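PDB 2J3X: C2 toxin component I from Clostridium botulinum, which probably transfers ADP-ribose from NAD onto actin, as the enzymatic component of the binary C2 toxin. Local coordinates for residues L219-A231 with S347-S359. The protein carries 2 engineered substitutions. Numbering follows the deposited sequence.
Sequences LDFYNKGSEAWGA and SSTSLKSTPSSFS. With SO4 (sulfate ion), chain V; SO4 (sulfate ion), chain M.
The loop that leaves an STS motif, here S348-T349-S350, meets the connection leading into helix 227-234 through L351, K352 and S353, which pack against F221 to S226 and W229. The backbones are joined by one direct hydrogen bond, S353 N to Y222 O (2.8 Å); the N-H comes from above the carbonyl plane, at a C=O...N angle of 124°, and so misses the lone pairs. Two waters extend the seam: one accepts from F221 N and donates to L351 O, the other donates to N223 O and accepts from T354 N. G225 CA also lies 3.5 Å from L351 O in a CA-H...O contact, and the CG of K352 rests 3.8 Å from that same G225 CA. L351 supplies the apolar anchor. With its CG anti to the carbonyl carbon (chi1 -66°), its CD1 arrives 3.9 Å from F221 CE2 and 4.0 Å from W229 CB, while F377 and I390 also touch this leucine. S226 CB covers one face of the F221 ring over its centre, and S226 OG caps the helix by accepting from W229 N (3.0 Å). On the other segment, S350 OG accepts from K352 N (3.0 Å), an ST turn that bends the chain as the strand ends. S353 OG sits against N223 CA and is bonded to L61 O, as N223 ND2 is to S63 O, tying the seam to an earlier part of the chain. S348 O accepts a hydrogen bond from R299 NH1, an arrangement consistent with the arginine and STS elements of the R-S-E class of ADP-ribosyltransferases.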
ATOM      1  N   LEU A 219       4.123  -8.531   2.609  1.00  9.78           N
ATOM      2  CA  LEU A 219       4.976  -8.904   1.444  1.00  9.14           C
ATOM      3  C   LEU A 219       4.378  -8.260   0.190  1.00  9.34           C
ATOM      4  O   LEU A 219       3.191  -8.458  -0.100  1.00 10.15           O
ATOM      5  CB  LEU A 219       4.961 -10.417   1.256  1.00  8.84           C
ATOM      6  CG  LEU A 219       5.895 -10.959   0.149  1.00  9.89           C
ATOM      7  CD1 LEU A 219       7.337 -10.470   0.340  1.00 12.72           C
ATOM      8  CD2 LEU A 219       5.798 -12.484   0.152  1.00 12.37           C
ATOM      9  N   ASP A 220       5.165  -7.451  -0.508  1.00  8.23           N
ATOM     10  CA  ASP A 220       4.638  -6.628  -1.634  1.00  8.85           C
ATOM     11  C   ASP A 220       5.865  -6.165  -2.416  1.00  8.11           C
ATOM     12  O   ASP A 220       6.847  -5.641  -1.805  1.00  9.15           O
ATOM     13  CB  ASP A 220       3.943  -5.408  -1.027  1.00  8.61           C
ATOM     14  CG  ASP A 220       3.211  -4.516  -2.041  1.00  8.89           C
ATOM     15  OD1 ASP A 220       3.497  -4.552  -3.278  1.00  9.55           O
ATOM     16  OD2 ASP A 220       2.384  -3.710  -1.550  1.00 10.53           O
ATOM     17  N   PHE A 221       5.848  -6.357  -3.746  1.00  7.09           N
ATOM     18  CA  PHE A 221       7.017  -6.030  -4.571  1.00  8.78           C
ATOM     19  C   PHE A 221       6.804  -4.781  -5.420  1.00  7.83           C
ATOM     20  O   PHE A 221       7.726  -4.379  -6.175  1.00  8.50           O
ATOM     21  CB  PHE A 221       7.298  -7.215  -5.515  1.00  7.35           C
ATOM     22  CG  PHE A 221       7.551  -8.514  -4.722  1.00  8.46           C
ATOM     23  CD1 PHE A 221       8.741  -8.653  -4.013  1.00 10.72           C
ATOM     24  CD2 PHE A 221       6.572  -9.524  -4.667  1.00 11.66           C
ATOM     25  CE1 PHE A 221       8.953  -9.860  -3.265  1.00 10.80           C
ATOM     26  CE2 PHE A 221       6.764 -10.716  -3.928  1.00 11.84           C
ATOM     27  CZ  PHE A 221       7.967 -10.855  -3.221  1.00 10.48           C
ATOM     28  N   TYR A 222       5.673  -4.113  -5.188  1.00  9.77           N
ATOM     29  CA  TYR A 222       5.367  -2.808  -5.860  1.00  8.39           C
ATOM     30  C   TYR A 222       5.652  -2.973  -7.359  1.00  9.05           C
ATOM     31  O   TYR A 222       5.222  -3.994  -7.942  1.00  9.06           O
ATOM     32  CB  TYR A 222       6.110  -1.598  -5.209  1.00 10.43           C
ATOM     33  CG  TYR A 222       5.799  -1.559  -3.731  1.00  9.66           C
ATOM     34  CD1 TYR A 222       4.548  -1.183  -3.262  1.00 12.75           C
ATOM     35  CD2 TYR A 222       6.772  -1.966  -2.820  1.00 11.69           C
ATOM     36  CE1 TYR A 222       4.272  -1.172  -1.889  1.00 13.20           C
ATOM     37  CE2 TYR A 222       6.505  -2.002  -1.436  1.00 13.60           C
ATOM     38  CZ  TYR A 222       5.253  -1.629  -1.000  1.00 15.56           C
ATOM     39  OH  TYR A 222       5.045  -1.679   0.379  1.00 17.70           O
ATOM     40  N   ASN A 223       6.345  -2.015  -7.972  1.00  9.19           N
ATOM     41  CA  ASN A 223       6.592  -2.068  -9.429  1.00  9.76           C
ATOM     42  C   ASN A 223       7.688  -3.059  -9.842  1.00 10.23           C
ATOM     43  O   ASN A 223       7.767  -3.434 -11.014  1.00 10.98           O
ATOM     44  CB  ASN A 223       6.872  -0.656  -9.976  1.00  9.72           C
ATOM     45  CG  ASN A 223       8.106  -0.050  -9.414  1.00 12.79           C
ATOM     46  OD1 ASN A 223       8.618  -0.493  -8.359  1.00 11.27           O
ATOM     47  ND2 ASN A 223       8.580   1.012 -10.062  1.00  9.97           N
ATOM     48  N   LYS A 224       8.476  -3.569  -8.870  1.00  9.08           N
ATOM     49  CA  LYS A 224       9.626  -4.433  -9.209  1.00 10.16           C
ATOM     50  C   LYS A 224       9.198  -5.877  -9.442  1.00 10.31           C
ATOM     51  O   LYS A 224       9.823  -6.587 -10.225  1.00 11.89           O
ATOM     52  CB  LYS A 224      10.727  -4.352  -8.108  1.00 10.73           C
ATOM     53  CG  LYS A 224      11.464  -3.013  -8.210  1.00 10.78           C
ATOM     54  CD  LYS A 224      12.423  -2.820  -7.013  1.00 11.99           C
ATOM     55  CE  LYS A 224      13.168  -1.459  -7.070  1.00 11.44           C
ATOM     56  NZ  LYS A 224      13.822  -1.120  -5.740  1.00 14.20           N
ATOM     57  N   GLY A 225       8.125  -6.304  -8.772  1.00 10.03           N
ATOM     58  CA  GLY A 225       7.640  -7.716  -8.881  1.00  9.94           C
ATOM     59  C   GLY A 225       8.655  -8.661  -8.263  1.00  9.87           C
ATOM     60  O   GLY A 225       9.623  -8.216  -7.613  1.00 11.13           O
ATOM     61  N   SER A 226       8.447  -9.962  -8.493  1.00  9.51           N
ATOM     62  CA  SER A 226       9.402 -10.986  -8.065  1.00 10.35           C
ATOM     63  C   SER A 226       9.145 -12.248  -8.847  1.00 10.67           C
ATOM     64  O   SER A 226       8.303 -13.063  -8.478  1.00 11.31           O
ATOM     65  CB  SER A 226       9.241 -11.308  -6.563  1.00 10.47           C
ATOM     66  OG  SER A 226      10.205 -12.281  -6.132  1.00 10.83           O
ATOM     67  N   GLU A 227       9.918 -12.433  -9.902  1.00 10.97           N
ATOM     68  CA  GLU A 227       9.825 -13.707 -10.595  1.00 12.09           C
ATOM     69  C   GLU A 227      10.308 -14.801  -9.650  1.00 10.36           C
ATOM     70  O   GLU A 227       9.783 -15.910  -9.705  1.00 10.52           O
ATOM     71  CB  GLU A 227      10.703 -13.656 -11.832  1.00 11.97           C
ATOM     72  CG  GLU A 227      10.694 -14.961 -12.641  1.00 13.71           C
ATOM     73  CD  GLU A 227       9.435 -15.200 -13.445  1.00 18.07           C
ATOM     74  OE1 GLU A 227       8.503 -14.414 -13.402  1.00 16.31           O
ATOM     75  OE2 GLU A 227       9.339 -16.219 -14.141  1.00 19.86           O
ATOM     76  N   ALA A 228      11.292 -14.485  -8.783  1.00 10.16           N
ATOM     77  CA  ALA A 228      11.818 -15.488  -7.839  1.00 11.04           C
ATOM     78  C   ALA A 228      10.747 -16.052  -6.939  1.00 10.62           C
ATOM     79  O   ALA A 228      10.809 -17.245  -6.604  1.00  9.77           O
ATOM     80  CB  ALA A 228      12.987 -14.902  -6.950  1.00 11.49           C
ATOM     81  N   TRP A 229       9.797 -15.210  -6.513  1.00  9.95           N
ATOM     82  CA  TRP A 229       8.671 -15.704  -5.685  1.00  9.30           C
ATOM     83  C   TRP A 229       7.862 -16.749  -6.446  1.00  9.59           C
ATOM     84  O   TRP A 229       7.502 -17.801  -5.903  1.00  9.60           O
ATOM     85  CB  TRP A 229       7.743 -14.551  -5.250  1.00 10.24           C
ATOM     86  CG  TRP A 229       6.727 -15.003  -4.241  1.00  8.41           C
ATOM     87  CD1 TRP A 229       6.894 -14.991  -2.868  1.00 10.48           C
ATOM     88  CD2 TRP A 229       5.441 -15.601  -4.492  1.00  8.42           C
ATOM     89  NE1 TRP A 229       5.778 -15.479  -2.266  1.00 10.31           N
ATOM     90  CE2 TRP A 229       4.863 -15.877  -3.213  1.00  9.51           C
ATOM     91  CE3 TRP A 229       4.697 -15.893  -5.660  1.00 10.21           C
ATOM     92  CZ2 TRP A 229       3.580 -16.414  -3.054  1.00  9.07           C
ATOM     93  CZ3 TRP A 229       3.399 -16.479  -5.516  1.00 10.59           C
ATOM     94  CH2 TRP A 229       2.859 -16.742  -4.202  1.00 10.35           C
ATOM     95  N   GLY A 230       7.572 -16.447  -7.715  1.00  9.29           N
ATOM     96  CA  GLY A 230       6.856 -17.412  -8.545  1.00  9.59           C
ATOM     97  C   GLY A 230       7.676 -18.686  -8.734  1.00 10.65           C
ATOM     98  O   GLY A 230       7.146 -19.793  -8.664  1.00  9.75           O
ATOM     99  N   ALA A 231       8.978 -18.566  -8.986  1.00 11.38           N
ATOM    100  CA  ALA A 231       9.809 -19.772  -9.169  1.00  9.93           C
ATOM    101  C   ALA A 231       9.876 -20.641  -7.914  1.00 11.40           C
ATOM    102  O   ALA A 231       9.819 -21.864  -8.008  1.00  9.79           O
ATOM    103  CB  ALA A 231      11.277 -19.360  -9.610  1.00 11.24           C
ATOM    104  N   SER A 347      -9.555 -14.174 -12.893  1.00 14.96           N
ATOM    105  CA  SER A 347      -9.022 -12.832 -13.111  1.00 15.26           C
ATOM    106  C   SER A 347      -7.519 -12.804 -12.940  1.00 14.24           C
ATOM    107  O   SER A 347      -6.987 -13.494 -12.053  1.00 14.35           O
ATOM    108  CB  SER A 347      -9.713 -11.778 -12.239  1.00 17.37           C
ATOM    109  OG  SER A 347      -9.552 -12.022 -10.853  1.00 17.23           O
ATOM    110  N   SER A 348      -6.854 -12.061 -13.828  1.00 13.22           N
ATOM    111  CA  SER A 348      -5.403 -11.947 -13.800  1.00 12.15           C
ATOM    112  C   SER A 348      -4.949 -10.797 -12.894  1.00 12.27           C
ATOM    113  O   SER A 348      -5.530  -9.689 -12.857  1.00 13.39           O
ATOM    114  CB  SER A 348      -4.841 -11.735 -15.209  1.00 11.58           C
ATOM    115  OG  SER A 348      -5.293 -10.502 -15.631  1.00 17.88           O
ATOM    116  N   THR A 349      -3.859 -11.077 -12.172  1.00 11.31           N
ATOM    117  CA  THR A 349      -3.174 -10.069 -11.354  1.00 10.08           C
ATOM    118  C   THR A 349      -1.714 -10.280 -11.658  1.00 10.12           C
ATOM    119  O   THR A 349      -1.350 -11.278 -12.292  1.00 10.72           O
ATOM    120  CB  THR A 349      -3.391 -10.331  -9.811  1.00 11.34           C
ATOM    121  OG1 THR A 349      -2.700 -11.546  -9.438  1.00  9.60           O
ATOM    122  CG2 THR A 349      -4.879 -10.447  -9.457  1.00 11.21           C
ATOM    123  N   SER A 350      -0.882  -9.316 -11.292  1.00 10.89           N
ATOM    124  CA  SER A 350       0.571  -9.483 -11.463  1.00 10.24           C
ATOM    125  C   SER A 350       1.281  -9.116 -10.190  1.00 10.60           C
ATOM    126  O   SER A 350       0.809  -8.238  -9.436  1.00  9.68           O
ATOM    127  CB  SER A 350       1.072  -8.539 -12.577  1.00 11.04           C
ATOM    128  OG  SER A 350       2.493  -8.667 -12.717  1.00 13.82           O
ATOM    129  N   LEU A 351       2.453  -9.724  -9.925  1.00  9.67           N
ATOM    130  CA  LEU A 351       3.233  -9.142  -8.837  1.00  9.49           C
ATOM    131  C   LEU A 351       3.836  -7.774  -9.130  1.00  9.90           C
ATOM    132  O   LEU A 351       4.312  -7.074  -8.211  1.00 10.81           O
ATOM    133  CB  LEU A 351       4.353 -10.160  -8.376  1.00  8.54           C
ATOM    134  CG  LEU A 351       3.880 -11.462  -7.727  1.00 11.81           C
ATOM    135  CD1 LEU A 351       5.124 -12.167  -7.132  1.00 12.78           C
ATOM    136  CD2 LEU A 351       2.870 -11.216  -6.563  1.00 12.77           C
ATOM    137  N   LYS A 352       3.854  -7.373 -10.416  1.00  9.85           N
ATOM    138  CA  LYS A 352       4.301  -6.056 -10.782  1.00 10.53           C
ATOM    139  C   LYS A 352       3.158  -5.045 -10.725  1.00 10.91           C
ATOM    140  O   LYS A 352       2.111  -5.292 -11.361  1.00 10.26           O
ATOM    141  CB  LYS A 352       4.907  -6.058 -12.198  1.00 11.16           C
ATOM    142  CG  LYS A 352       6.215  -6.810 -12.294  1.00 14.79           C
ATOM    143  CD  LYS A 352       6.896  -6.512 -13.633  1.00 21.85           C
ATOM    144  CE  LYS A 352       6.294  -7.333 -14.680  1.00 27.34           C
ATOM    145  NZ  LYS A 352       7.202  -7.467 -15.909  1.00 33.19           N
ATOM    146  N   SER A 353       3.330  -3.945  -9.986  1.00  8.98           N
ATOM    147  CA  SER A 353       2.238  -2.964  -9.886  1.00  9.59           C
ATOM    148  C   SER A 353       1.945  -2.266 -11.207  1.00  9.05           C
ATOM    149  O   SER A 353       0.797  -1.817 -11.408  1.00  8.32           O
ATOM    150  CB  SER A 353       2.473  -1.869  -8.843  1.00  7.82           C
ATOM    151  OG  SER A 353       3.497  -0.984  -9.264  1.00 10.39           O
ATOM    152  N   THR A 354       2.956  -2.103 -12.071  1.00  9.17           N
ATOM    153  CA  THR A 354       2.786  -1.172 -13.201  1.00  8.72           C
ATOM    154  C   THR A 354       3.453  -1.674 -14.485  1.00 10.41           C
ATOM    155  O   THR A 354       4.384  -1.058 -14.998  1.00 11.59           O
ATOM    156  CB  THR A 354       3.328   0.217 -12.834  1.00  8.17           C
ATOM    157  OG1 THR A 354       2.793   0.588 -11.547  1.00 10.19           O
ATOM    158  CG2 THR A 354       2.814   1.288 -13.905  1.00 10.30           C
ATOM    159  N   PRO A 355       2.949  -2.776 -15.040  1.00 11.91           N
ATOM    160  CA  PRO A 355       3.495  -3.183 -16.330  1.00 13.19           C
ATOM    161  C   PRO A 355       3.206  -2.040 -17.330  1.00 13.96           C
ATOM    162  O   PRO A 355       2.137  -1.448 -17.264  1.00 11.74           O
ATOM    163  CB  PRO A 355       2.660  -4.412 -16.678  1.00 13.87           C
ATOM    164  CG  PRO A 355       2.070  -4.878 -15.415  1.00 14.70           C
ATOM    165  CD  PRO A 355       1.850  -3.644 -14.577  1.00 12.96           C
ATOM    166  N   SER A 356       4.164  -1.705 -18.220  1.00 13.90           N
ATOM    167  CA  SER A 356       4.005  -0.565 -19.117  1.00 15.45           C
ATOM    168  C   SER A 356       2.688  -0.524 -19.850  1.00 14.47           C
ATOM    169  O   SER A 356       2.060   0.560 -20.040  1.00 14.89           O
ATOM    170  CB  SER A 356       5.148  -0.605 -20.167  1.00 16.56           C
ATOM    171  OG  SER A 356       6.214   0.099 -19.598  1.00 24.23           O
ATOM    172  N   SER A 357       2.249  -1.681 -20.308  1.00 15.66           N
ATOM    173  CA  SER A 357       1.040  -1.693 -21.131  1.00 17.30           C
ATOM    174  C   SER A 357      -0.223  -1.332 -20.319  1.00 16.88           C
ATOM    175  O   SER A 357      -1.248  -0.929 -20.876  1.00 17.02           O
ATOM    176  CB  SER A 357       0.921  -3.007 -21.856  1.00 18.85           C
ATOM    177  OG  SER A 357       0.419  -3.923 -20.958  1.00 26.41           O
ATOM    178  N   PHE A 358      -0.124  -1.372 -18.990  1.00 15.16           N
ATOM    179  CA  PHE A 358      -1.257  -0.941 -18.155  1.00 14.28           C
ATOM    180  C   PHE A 358      -1.063   0.381 -17.436  1.00 14.55           C
ATOM    181  O   PHE A 358      -1.870   0.768 -16.623  1.00 14.56           O
ATOM    182  CB  PHE A 358      -1.624  -2.041 -17.174  1.00 15.95           C
ATOM    183  CG  PHE A 358      -1.896  -3.345 -17.847  1.00 16.10           C
ATOM    184  CD1 PHE A 358      -2.973  -3.474 -18.703  1.00 22.56           C
ATOM    185  CD2 PHE A 358      -1.066  -4.427 -17.626  1.00 20.40           C
ATOM    186  CE1 PHE A 358      -3.213  -4.699 -19.332  1.00 22.30           C
ATOM    187  CE2 PHE A 358      -1.291  -5.637 -18.244  1.00 22.88           C
ATOM    188  CZ  PHE A 358      -2.351  -5.782 -19.083  1.00 20.86           C
ATOM    189  N   SER A 359      -0.034   1.113 -17.796  1.00 14.90           N
ATOM    190  CA  SER A 359       0.406   2.252 -17.010  1.00 15.07           C
ATOM    191  C   SER A 359      -0.545   3.443 -17.022  1.00 14.61           C
ATOM    192  O   SER A 359      -0.557   4.256 -16.079  1.00 13.21           O
ATOM    193  CB  SER A 359       1.809   2.651 -17.461  1.00 17.16           C
ATOM    194  OG  SER A 359       1.799   3.191 -18.783  1.00 18.68           O
TER
HETATM  195  S   SO4 V1452      13.698 -11.888  -9.975  0.50 18.32           S
HETATM  196  O1  SO4 V1452      14.678 -11.202  -9.111  0.50 11.65           O
HETATM  197  O2  SO4 V1452      13.851 -13.261  -9.597  0.50 21.14           O
HETATM  198  O3  SO4 V1452      12.319 -11.469  -9.789  0.50 20.69           O
HETATM  199  O4  SO4 V1452      14.080 -11.869 -11.379  0.50 20.09           O
HETATM  200  S   SO4 M1443      15.698   2.251  -7.086  1.00 12.20           S
HETATM  201  O1  SO4 M1443      15.310   3.701  -6.963  1.00 12.66           O
HETATM  202  O2  SO4 M1443      16.952   2.123  -6.350  1.00 13.36           O
HETATM  203  O3  SO4 M1443      14.705   1.411  -6.407  1.00 12.76           O
HETATM  204  O4  SO4 M1443      15.875   1.870  -8.491  1.00 14.25           O
HETATM  205  O   HOH W   1       3.797  -7.511  -5.395  1.00 11.11           O
HETATM  206  O   HOH W   2       5.751  -2.602 -12.605  1.00 10.39           O